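Local coordinates for protein globin (Chloroflexus aurantiacus, PDB 5D1V) that binds heme and, as a group II truncated hemoglobin, probably binds and carries oxygen, at residues I22-V27 against H35-D40. Numbering follows the deposited sequence.
Sequences IFYARV and HLFPAD. With HEM (protoporphyrin IX containing Fe), chain C.
Phe37 is sandwiched between Val27 and the heme. Val27 CG1 sits over one face of the ring, off toward its rim, 3.5 Å from Phe37 CE1. The line from this methyl to the ring centroid leans 23° from the ring normal, a CH-pi contact. CG1 lies anti to the backbone N of Val27 (chi1 171°), which turns it to the phenyl, while CG2 rests on the ring of Phe23. On the opposite face of Phe37 the heme methyl CMD lies over the ring centre. Phe37 CE2 is also 3.6 Å from heme C2D, the pyrrole carbon that bears this methyl. Tyr24 completes the packed part, its OH at the phenyl edge, 3.7 Å from Phe37 CE2. The two rings meet obliquely, with their planes at 79°.

The protein has the truncated globin fold, of the group II subfamily. Helix 13-28 and the loop before helix 42-55 meet here on the side of the heme where a water binds the iron. Tyr24 also touches Lys45 and Gln48 of helix 42-55, and His47, the predicted distal residue, is close by. With an alanine in place of Phe37, a gap would probably open between the Val27 methyl and the porphyrin, and the Tyr24 OH would lose its neighbour.

On either side of Phe37 the loop no longer touches segment 22-27; Leu36 and Pro38 meet the heme instead. CD1 of Leu36 reaches one heme vinyl, 3.9 Å from heme CAC. Pro38 is exposed, yet its CD lies 3.2 Å from propionate O1D. Farther on, Ala39 and Asp40 face solvent, and Asp40 OD1 caps Glu42 N at the start of the next helix.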
loop_
_atom_site.group_PDB
_atom_site.type_symbol
_atom_site.label_atom_id
_atom_site.label_comp_id
_atom_site.label_asym_id
_atom_site.label_seq_id
_atom_site.Cartn_x
_atom_site.Cartn_y
_atom_site.Cartn_z
ATOM N N ILE A 22 14.910 -1.834 -9.403
ATOM C CA ILE A 22 13.643 -1.117 -9.456
ATOM C C ILE A 22 13.539 -0.221 -8.218
ATOM O O ILE A 22 13.113 0.942 -8.279
ATOM C CB ILE A 22 12.482 -2.102 -9.576
ATOM C CG1 ILE A 22 12.505 -2.751 -10.958
ATOM C CG2 ILE A 22 11.140 -1.393 -9.395
ATOM C CD1 ILE A 22 11.587 -3.973 -11.057
ATOM N N PHE A 23 13.949 -0.777 -7.087
ATOM C CA PHE A 23 13.885 -0.075 -5.814
ATOM C C PHE A 23 14.775 1.168 -5.901
ATOM O O PHE A 23 14.328 2.264 -5.599
ATOM C CB PHE A 23 14.309 -0.991 -4.673
ATOM C CG PHE A 23 14.456 -0.291 -3.362
ATOM C CD1 PHE A 23 13.333 0.085 -2.654
ATOM C CD2 PHE A 23 15.700 0.000 -2.840
ATOM C CE1 PHE A 23 13.436 0.723 -1.448
ATOM C CE2 PHE A 23 15.814 0.661 -1.611
ATOM C CZ PHE A 23 14.670 1.022 -0.929
ATOM N N TYR A 24 16.018 1.001 -6.346
ATOM C CA TYR A 24 16.949 2.123 -6.363
ATOM C C TYR A 24 16.548 3.196 -7.375
ATOM O O TYR A 24 16.763 4.386 -7.134
ATOM C CB TYR A 24 18.367 1.622 -6.614
ATOM C CG TYR A 24 19.148 1.571 -5.320
ATOM C CD1 TYR A 24 19.008 0.519 -4.437
ATOM C CD2 TYR A 24 19.994 2.601 -4.971
ATOM C CE1 TYR A 24 19.689 0.488 -3.241
ATOM C CE2 TYR A 24 20.686 2.586 -3.792
ATOM C CZ TYR A 24 20.530 1.529 -2.913
ATOM O OH TYR A 24 21.239 1.515 -1.738
ATOM N N ALA A 25 15.924 2.796 -8.478
ATOM C CA ALA A 25 15.448 3.781 -9.451
ATOM C C ALA A 25 14.428 4.704 -8.794
ATOM O O ALA A 25 14.433 5.931 -9.005
ATOM C CB ALA A 25 14.836 3.090 -10.682
ATOM N N ARG A 26 13.563 4.102 -7.993
ATOM C CA ARG A 26 12.537 4.821 -7.262
ATOM C C ARG A 26 13.144 5.683 -6.166
ATOM O O ARG A 26 12.755 6.823 -5.994
ATOM C CB ARG A 26 11.519 3.819 -6.689
ATOM C CG ARG A 26 10.769 3.147 -7.803
ATOM C CD ARG A 26 9.869 2.047 -7.350
ATOM N NE ARG A 26 8.805 2.656 -6.586
ATOM C CZ ARG A 26 7.536 2.746 -6.957
ATOM N NH1 ARG A 26 7.101 2.222 -8.092
ATOM N NH2 ARG A 26 6.696 3.361 -6.150
ATOM N N VAL A 27 14.109 5.148 -5.430
ATOM C CA VAL A 27 14.813 5.938 -4.422
ATOM C C VAL A 27 15.424 7.171 -5.065
ATOM O O VAL A 27 15.272 8.282 -4.562
ATOM C CB VAL A 27 15.896 5.101 -3.725
ATOM C CG1 VAL A 27 16.779 5.959 -2.832
ATOM C CG2 VAL A 27 15.254 4.014 -2.946
ATOM N N HIS A 35 18.215 12.361 -0.469
ATOM C CA HIS A 35 19.200 13.147 0.258
ATOM C C HIS A 35 19.947 12.364 1.341
ATOM O O HIS A 35 21.037 12.760 1.776
ATOM C CB HIS A 35 18.520 14.352 0.896
ATOM C CG HIS A 35 17.530 13.986 1.958
ATOM N ND1 HIS A 35 17.839 14.015 3.299
ATOM C CD2 HIS A 35 16.248 13.559 1.881
ATOM C CE1 HIS A 35 16.782 13.648 4.002
ATOM N NE2 HIS A 35 15.803 13.363 3.166
ATOM N N LEU A 36 19.371 11.255 1.773
ATOM C CA LEU A 36 19.980 10.446 2.816
ATOM C C LEU A 36 21.101 9.579 2.289
ATOM O O LEU A 36 21.965 9.139 3.060
ATOM C CB LEU A 36 18.925 9.562 3.477
ATOM C CG LEU A 36 17.888 10.293 4.344
ATOM C CD1 LEU A 36 16.809 9.307 4.845
ATOM C CD2 LEU A 36 18.537 10.987 5.487
ATOM N N PHE A 37 21.065 9.319 0.990
ATOM C CA PHE A 37 21.991 8.423 0.340
ATOM C C PHE A 37 23.221 9.175 -0.173
ATOM O O PHE A 37 23.161 10.381 -0.427
ATOM C CB PHE A 37 21.294 7.705 -0.827
ATOM C CG PHE A 37 20.278 6.666 -0.393
ATOM C CD1 PHE A 37 19.018 7.037 0.047
ATOM C CD2 PHE A 37 20.600 5.325 -0.411
ATOM C CE1 PHE A 37 18.098 6.082 0.452
ATOM C CE2 PHE A 37 19.673 4.359 -0.005
ATOM C CZ PHE A 37 18.441 4.732 0.419
ATOM N N PRO A 38 24.336 8.464 -0.359
ATOM C CA PRO A 38 25.553 9.173 -0.785
ATOM C C PRO A 38 25.470 9.682 -2.220
ATOM O O PRO A 38 24.539 9.338 -2.932
ATOM C CB PRO A 38 26.653 8.117 -0.658
ATOM C CG PRO A 38 26.049 6.958 0.073
ATOM C CD PRO A 38 24.573 7.028 -0.137
ATOM N N ALA A 39 26.437 10.501 -2.634
ATOM C CA ALA A 39 26.485 10.956 -4.018
ATOM C C ALA A 39 26.547 9.764 -4.992
ATOM O O ALA A 39 25.884 9.774 -6.014
ATOM C CB ALA A 39 27.667 11.893 -4.234
ATOM N N ASP A 40 27.329 8.738 -4.659
ATOM C CA ASP A 40 27.480 7.541 -5.494
ATOM C C ASP A 40 26.667 6.429 -4.846
ATOM O O ASP A 40 26.983 5.986 -3.732
ATOM C CB ASP A 40 28.961 7.122 -5.627
ATOM C CG ASP A 40 29.160 5.861 -6.483
ATOM O OD1 ASP A 40 28.157 5.299 -7.001
ATOM O OD2 ASP A 40 30.340 5.452 -6.651
HETATM C CHA HEM C . 21.782 1.010 3.692
HETATM C CHB HEM C . 18.572 -2.590 4.262
HETATM C CHC HEM C . 15.253 0.659 5.754
HETATM C CHD HEM C . 18.140 4.161 4.045
HETATM C C1A HEM C . 21.226 -0.241 3.763
HETATM C C2A HEM C . 21.936 -1.500 3.615
HETATM C C3A HEM C . 21.049 -2.491 3.783
HETATM C C4A HEM C . 19.744 -1.888 4.045
HETATM C CMA HEM C . 21.234 -4.039 3.721
HETATM C CAA HEM C . 23.452 -1.616 3.335
HETATM C CBA HEM C . 24.117 -1.978 4.673
HETATM C CGA HEM C . 25.624 -1.917 4.494
HETATM O O1A HEM C . 26.177 -0.807 4.311
HETATM O O2A HEM C . 26.284 -2.976 4.548
HETATM C C1B HEM C . 17.394 -2.028 4.733
HETATM C C2B HEM C . 16.203 -2.739 5.140
HETATM C C3B HEM C . 15.309 -1.818 5.565
HETATM C C4B HEM C . 15.883 -0.521 5.411
HETATM C CMB HEM C . 16.043 -4.278 5.083
HETATM C CAB HEM C . 13.869 -1.969 6.101
HETATM C CBB HEM C . 13.228 -3.121 5.900
HETATM C C1C HEM C . 15.718 1.903 5.404
HETATM C C2C HEM C . 15.010 3.166 5.551
HETATM C C3C HEM C . 15.850 4.118 5.072
HETATM C C4C HEM C . 17.063 3.502 4.594
HETATM C CMC HEM C . 13.595 3.306 6.185
HETATM C CAC HEM C . 15.586 5.618 4.942
HETATM C CBC HEM C . 14.308 5.944 4.782
HETATM C C1D HEM C . 19.400 3.637 3.858
HETATM C C2D HEM C . 20.611 4.372 3.510
HETATM C C3D HEM C . 21.623 3.487 3.428
HETATM C C4D HEM C . 21.073 2.176 3.709
HETATM C CMD HEM C . 20.688 5.893 3.307
HETATM C CAD HEM C . 23.096 3.766 3.094
HETATM C CBD HEM C . 23.286 3.516 1.605
HETATM C CGD HEM C . 24.710 3.720 1.183
HETATM O O1D HEM C . 24.930 3.844 -0.049
HETATM O O2D HEM C . 25.610 3.776 2.066
HETATM N NA HEM C . 19.894 -0.522 4.042
HETATM N NB HEM C . 17.166 -0.680 4.918
HETATM N NC HEM C . 16.960 2.160 4.854
HETATM N ND HEM C . 19.736 2.314 3.970
HETATM FE FE HEM C . 18.416 0.844 4.414
HETATM O O HOH W 1 17.907 0.782 2.315
#